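Local coordinates for hypothetical protein (Bacteroides caccae, PDB 4M8R), which is of unknown function but combines an Ig-like N-terminal domain with a WD40-like beta-propeller domain, at residues A[122-127]-A[144-149]; A[369-374]-A[417-422]. One frame throughout, in Å; residues are numbered along the deposited sequence.

Interaction 1. Residues A[122-127]-A[144-149]; sequences INETDK and WDMSAH
The backbone N of Met146 donates to Lys127 O at 2.9 Å, with an N-H...O angle of 149°. Met146 CB packs against the same oxygen at 3.2 Å. Beyond CB the chain of this selenomethionine runs extended to the selenium and bends only at its last torsion (chi3 63°). That bend turns CE toward the tip of Glu124, while SE lies against Ile122 CG2 at 3.7 Å, the two side chains crossing at about a right angle. Lys127 CD is a more distant neighbour, 4.2 Å from Met146 CE. A second shell positions these groups. Lys127 folds back so that its NZ reaches Glu124 OE1 in a salt bridge of 3.0 Å, met nearly along the C-O axis, and NZ also makes a weak bond to Pro150 O. Asn123 OD1 accepts from Asp126 N at 2.8 Å, an Asx motif that ties the bend preceding Lys127. On the opposing segment, Asp145 OD1 receives Ser147 N from above the carboxylate plane in an Asx turn. Further out, Ile129, Phe152 and Trp186 touch the Met146 side chain. Since Trp144 pairs with Ile129, the Met146-Lys127 bond falls in the same antiparallel register, one step past the ends of strands 128-133 and 143-145, in the turns that precede the former and follow the latter, at the outermost strand of a four-stranded antiparallel sheet, consistent with a beta-propeller blade.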
loop_
_atom_site.group_PDB
_atom_site.type_symbol
_atom_site.label_atom_id
_atom_site.label_comp_id
_atom_site.label_asym_id
_atom_site.label_seq_id
_atom_site.Cartn_x
_atom_site.Cartn_y
_atom_site.Cartn_z
ATOM N N ILE A 122 11.492 18.311 -28.736
ATOM C CA ILE A 122 10.638 18.619 -29.887
ATOM C C ILE A 122 11.482 19.259 -30.991
ATOM O O ILE A 122 12.009 20.359 -30.810
ATOM C CB ILE A 122 9.502 19.608 -29.530
ATOM C CG1 ILE A 122 8.839 19.251 -28.195
ATOM C CG2 ILE A 122 8.468 19.651 -30.648
ATOM C CD1 ILE A 122 8.218 17.877 -28.147
ATOM N N ASN A 123 11.611 18.574 -32.126
ATOM C CA ASN A 123 12.342 19.114 -33.268
ATOM C C ASN A 123 11.377 19.807 -34.229
ATOM O O ASN A 123 10.664 19.150 -34.989
ATOM C CB ASN A 123 13.109 18.005 -33.989
ATOM C CG ASN A 123 14.083 18.544 -35.016
ATOM O OD1 ASN A 123 13.822 18.496 -36.217
ATOM N ND2 ASN A 123 15.204 19.079 -34.547
ATOM N N GLU A 124 11.349 21.136 -34.182
ATOM C CA GLU A 124 10.423 21.910 -35.006
ATOM C C GLU A 124 10.846 21.993 -36.473
ATOM O O GLU A 124 10.030 22.324 -37.325
ATOM C CB GLU A 124 10.236 23.323 -34.435
ATOM C CG GLU A 124 9.600 23.371 -33.049
ATOM C CD GLU A 124 8.175 22.835 -33.007
ATOM O OE1 GLU A 124 7.591 22.536 -34.072
ATOM O OE2 GLU A 124 7.632 22.704 -31.892
ATOM N N THR A 125 12.108 21.699 -36.771
ATOM C CA THR A 125 12.572 21.667 -38.156
ATOM C C THR A 125 11.980 20.459 -38.891
ATOM O O THR A 125 11.316 20.618 -39.917
ATOM C CB THR A 125 14.112 21.624 -38.242
ATOM O OG1 THR A 125 14.663 22.703 -37.480
ATOM C CG2 THR A 125 14.583 21.743 -39.688
ATOM N N ASP A 126 12.207 19.263 -38.352
ATOM C CA ASP A 126 11.736 18.028 -38.986
ATOM C C ASP A 126 10.319 17.645 -38.563
ATOM O O ASP A 126 9.754 16.690 -39.102
ATOM C CB ASP A 126 12.677 16.864 -38.662
ATOM C CG ASP A 126 14.107 17.115 -39.111
ATOM O OD1 ASP A 126 14.488 18.288 -39.331
ATOM O OD2 ASP A 126 14.855 16.128 -39.234
ATOM N N LYS A 127 9.752 18.387 -37.607
ATOM C CA LYS A 127 8.465 18.043 -36.992
ATOM C C LYS A 127 8.491 16.611 -36.452
ATOM O O LYS A 127 7.779 15.728 -36.935
ATOM C CB LYS A 127 7.302 18.249 -37.973
ATOM C CG LYS A 127 7.155 19.676 -38.479
ATOM C CD LYS A 127 6.847 20.656 -37.354
ATOM C CE LYS A 127 6.595 22.060 -37.885
ATOM N NZ LYS A 127 6.336 23.030 -36.785
ATOM N N TRP A 144 10.017 9.966 -33.479
ATOM C CA TRP A 144 8.585 9.801 -33.764
ATOM C C TRP A 144 8.082 10.957 -34.624
ATOM O O TRP A 144 8.404 12.120 -34.366
ATOM C CB TRP A 144 7.768 9.742 -32.473
ATOM C CG TRP A 144 7.961 8.494 -31.679
ATOM C CD1 TRP A 144 7.150 7.400 -31.663
ATOM C CD2 TRP A 144 9.032 8.212 -30.773
ATOM N NE1 TRP A 144 7.647 6.449 -30.802
ATOM C CE2 TRP A 144 8.803 6.921 -30.243
ATOM C CE3 TRP A 144 10.170 8.921 -30.360
ATOM C CZ2 TRP A 144 9.664 6.327 -29.323
ATOM C CZ3 TRP A 144 11.028 8.329 -29.447
ATOM C CH2 TRP A 144 10.768 7.042 -28.935
ATOM N N ASP A 145 7.288 10.626 -35.639
ATOM C CA ASP A 145 6.798 11.613 -36.593
ATOM C C ASP A 145 5.668 12.427 -35.972
ATOM O O ASP A 145 4.701 11.863 -35.462
ATOM C CB ASP A 145 6.321 10.912 -37.868
ATOM C CG ASP A 145 5.737 11.870 -38.891
ATOM O OD1 ASP A 145 6.096 13.072 -38.896
ATOM O OD2 ASP A 145 4.914 11.403 -39.703
HETATM N N MSE A 146 5.795 13.751 -36.032
HETATM C CA MSE A 146 4.862 14.655 -35.372
HETATM C C MSE A 146 4.059 15.444 -36.369
HETATM O O MSE A 146 3.468 16.468 -36.020
HETATM C CB MSE A 146 5.700 15.592 -34.508
HETATM C CG MSE A 146 4.979 16.021 -33.236
HETATM SE SE MSE A 146 5.999 17.443 -32.319
HETATM C CE MSE A 146 5.909 18.859 -33.677
ATOM N N SER A 147 4.002 14.970 -37.614
ATOM C CA SER A 147 3.433 15.758 -38.717
ATOM C C SER A 147 1.902 15.781 -38.752
ATOM O O SER A 147 1.314 16.643 -39.402
ATOM C CB SER A 147 3.972 15.261 -40.061
ATOM O OG SER A 147 3.627 13.906 -40.278
ATOM N N ALA A 148 1.258 14.836 -38.072
ATOM C CA ALA A 148 -0.197 14.857 -37.925
ATOM C C ALA A 148 -0.638 16.024 -37.034
ATOM O O ALA A 148 -1.712 16.587 -37.231
ATOM C CB ALA A 148 -0.695 13.535 -37.359
ATOM N N HIS A 149 0.191 16.374 -36.050
ATOM C CA HIS A 149 -0.048 17.541 -35.196
ATOM C C HIS A 149 1.253 18.336 -35.043
ATOM O O HIS A 149 1.875 18.318 -33.981
ATOM C CB HIS A 149 -0.592 17.113 -33.827
ATOM C CG HIS A 149 -1.927 16.441 -33.896
ATOM N ND1 HIS A 149 -3.080 17.109 -34.249
ATOM C CD2 HIS A 149 -2.291 15.155 -33.669
ATOM C CE1 HIS A 149 -4.097 16.264 -34.234
ATOM N NE2 HIS A 149 -3.645 15.073 -33.885
#

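Interaction 2. Residues A[369-374]-A[417-422]; sequences VVSITN and NSVVWA. With EDO (1,2-ethanediol), chain H.
Strands 369-373 and 419-422 run nearly parallel, their axes 13° apart and 6.5 Å from each other at closest approach, and between them side-chain hydroxyls accept from backbone N-H groups. Ser371 OG takes the N-H of Val419 at 3.2 Å, with an N-H...O angle of 163°. Two residues on, Thr373 OG1 receives Trp421 N, also at 3.2 Å and straighter at 170°. Both hydroxyls stand anti to their own backbone N, which carries them across to the neighbouring strand. The two strands belong to different sheets, each at the edge of its own: 368-373 opens one antiparallel four-stranded unit, and 419-422 pairs with 118-123 in another. This is consistent with innermost strands of adjacent propeller blades, the chain's last strand completing the blade begun by 118-123, a Velcro-type closure. Thr373 CG2 meets the indole obliquely, 3.7 Å from Trp421 CD1; Trp421 CB abuts Asn374 O at 3.2 Å. The indole NE1 is held by Thr383 OG1, a residue of the blade to which Thr373 belongs. A 1,2-ethanediol, probably from the crystallisation liquor, makes a weak hydrogen bond to Ile372 O and also bonds Tyr308 N. Toward the other end, Val370 O and Asn417 O, both acceptors, lie only 3.1 Å apart; Tyr260 OH is a weak partner of the former, and Arg393 holds the Asn417 amide oxygen.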
loop_
_atom_site.group_PDB
_atom_site.type_symbol
_atom_site.label_atom_id
_atom_site.label_comp_id
_atom_site.label_asym_id
_atom_site.label_seq_id
_atom_site.Cartn_x
_atom_site.Cartn_y
_atom_site.Cartn_z
ATOM N N VAL A 369 15.936 30.686 -19.803
ATOM C CA VAL A 369 15.292 29.384 -19.659
ATOM C C VAL A 369 14.171 29.271 -20.681
ATOM O O VAL A 369 13.318 30.148 -20.746
ATOM C CB VAL A 369 14.683 29.200 -18.255
ATOM C CG1 VAL A 369 13.912 27.886 -18.168
ATOM C CG2 VAL A 369 15.762 29.250 -17.183
ATOM N N VAL A 370 14.178 28.198 -21.469
ATOM C CA VAL A 370 13.141 27.969 -22.491
ATOM C C VAL A 370 12.294 26.714 -22.261
ATOM O O VAL A 370 11.263 26.538 -22.911
ATOM C CB VAL A 370 13.735 27.902 -23.914
ATOM C CG1 VAL A 370 14.194 29.285 -24.354
ATOM C CG2 VAL A 370 14.871 26.886 -23.989
ATOM N N SER A 371 12.732 25.846 -21.354
ATOM C CA SER A 371 11.950 24.687 -20.973
ATOM C C SER A 371 12.317 24.253 -19.562
ATOM O O SER A 371 13.473 24.373 -19.148
ATOM C CB SER A 371 12.195 23.538 -21.950
ATOM O OG SER A 371 11.194 22.543 -21.832
ATOM N N ILE A 372 11.316 23.772 -18.825
ATOM C CA ILE A 372 11.514 23.168 -17.508
ATOM C C ILE A 372 10.717 21.871 -17.458
ATOM O O ILE A 372 9.588 21.813 -17.940
ATOM C CB ILE A 372 11.034 24.094 -16.366
ATOM C CG1 ILE A 372 11.681 25.476 -16.476
ATOM C CG2 ILE A 372 11.349 23.476 -15.007
ATOM C CD1 ILE A 372 11.291 26.428 -15.367
ATOM N N THR A 373 11.301 20.840 -16.859
ATOM C CA THR A 373 10.625 19.553 -16.735
ATOM C C THR A 373 11.226 18.741 -15.581
ATOM O O THR A 373 12.291 19.093 -15.071
ATOM C CB THR A 373 10.671 18.787 -18.073
ATOM O OG1 THR A 373 9.929 17.567 -17.967
ATOM C CG2 THR A 373 12.115 18.509 -18.501
ATOM N N ASN A 374 10.535 17.677 -15.165
ATOM C CA ASN A 374 10.877 16.956 -13.937
ATOM C C ASN A 374 11.107 15.476 -14.168
ATOM O O ASN A 374 10.304 14.817 -14.821
ATOM C CB ASN A 374 9.756 17.091 -12.908
ATOM C CG ASN A 374 9.466 18.528 -12.537
ATOM O OD1 ASN A 374 8.936 19.289 -13.339
ATOM N ND2 ASN A 374 9.796 18.901 -11.309
ATOM N N ASN A 417 13.487 23.700 -28.395
ATOM C CA ASN A 417 12.964 24.710 -27.460
ATOM C C ASN A 417 12.200 24.081 -26.299
ATOM O O ASN A 417 12.035 24.707 -25.250
ATOM C CB ASN A 417 12.043 25.707 -28.179
ATOM C CG ASN A 417 12.798 26.881 -28.772
ATOM O OD1 ASN A 417 13.661 27.470 -28.122
ATOM N ND2 ASN A 417 12.464 27.238 -30.008
ATOM N N SER A 418 11.721 22.857 -26.497
ATOM C CA SER A 418 11.025 22.122 -25.452
ATOM C C SER A 418 11.632 20.742 -25.299
ATOM O O SER A 418 11.845 20.033 -26.286
ATOM C CB SER A 418 9.543 21.990 -25.794
ATOM O OG SER A 418 8.972 23.257 -26.056
ATOM N N VAL A 419 11.924 20.375 -24.056
ATOM C CA VAL A 419 12.288 19.001 -23.724
ATOM C C VAL A 419 11.410 18.520 -22.581
ATOM O O VAL A 419 10.913 19.324 -21.794
ATOM C CB VAL A 419 13.774 18.850 -23.338
ATOM C CG1 VAL A 419 14.659 19.112 -24.546
ATOM C CG2 VAL A 419 14.145 19.762 -22.175
ATOM N N VAL A 420 11.231 17.208 -22.495
ATOM C CA VAL A 420 10.356 16.615 -21.498
ATOM C C VAL A 420 10.903 15.279 -21.022
ATOM O O VAL A 420 11.327 14.451 -21.825
ATOM C CB VAL A 420 8.919 16.444 -22.053
ATOM C CG1 VAL A 420 8.924 15.698 -23.385
ATOM C CG2 VAL A 420 8.027 15.734 -21.044
ATOM N N TRP A 421 10.908 15.082 -19.708
ATOM C CA TRP A 421 11.204 13.776 -19.129
ATOM C C TRP A 421 9.962 12.890 -19.232
ATOM O O TRP A 421 8.843 13.356 -19.008
ATOM C CB TRP A 421 11.593 13.917 -17.659
ATOM C CG TRP A 421 13.020 14.316 -17.410
ATOM C CD1 TRP A 421 13.459 15.485 -16.867
ATOM C CD2 TRP A 421 14.188 13.531 -17.674
ATOM N NE1 TRP A 421 14.824 15.480 -16.780
ATOM C CE2 TRP A 421 15.299 14.295 -17.267
ATOM C CE3 TRP A 421 14.400 12.260 -18.212
ATOM C CZ2 TRP A 421 16.612 13.831 -17.383
ATOM C CZ3 TRP A 421 15.706 11.797 -18.332
ATOM C CH2 TRP A 421 16.795 12.582 -17.917
ATOM N N ALA A 422 10.152 11.616 -19.562
ATOM C CA ALA A 422 9.016 10.707 -19.695
ATOM C C ALA A 422 9.371 9.251 -19.494
ATOM O O ALA A 422 10.483 8.822 -19.792
ATOM C CB ALA A 422 8.360 10.881 -21.052
HETATM C C1 EDO H . 7.034 22.717 -15.104
HETATM O O1 EDO H . 6.631 22.261 -16.399
HETATM C C2 EDO H . 7.598 21.533 -14.333
HETATM O O2 EDO H . 8.127 21.940 -13.063
#

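How the interactions relate
Both contacts lie in the propeller domain and both reach one sheet, through strands 118-123 and 419-422; Ile122 N lies 3.0 Å from Ser418 O, a probable hydrogen bond joining interaction 1 to interaction 2. Their centres are 16 Å apart. Interaction 1 works within that sheet, at strand 143-145, its outermost strand on the side away from 419-422, where a buried selenomethionine sits beneath exposed, charged turn residues. Interaction 2 joins that sheet to a neighbouring one, probably the adjacent blade; more of its touching residues are buried, and its centre is nearer that of the chain. The chemistry differs accordingly: a backbone-to-backbone bond with apolar packing in the first, backbone N-H to side-chain hydroxyl in the second.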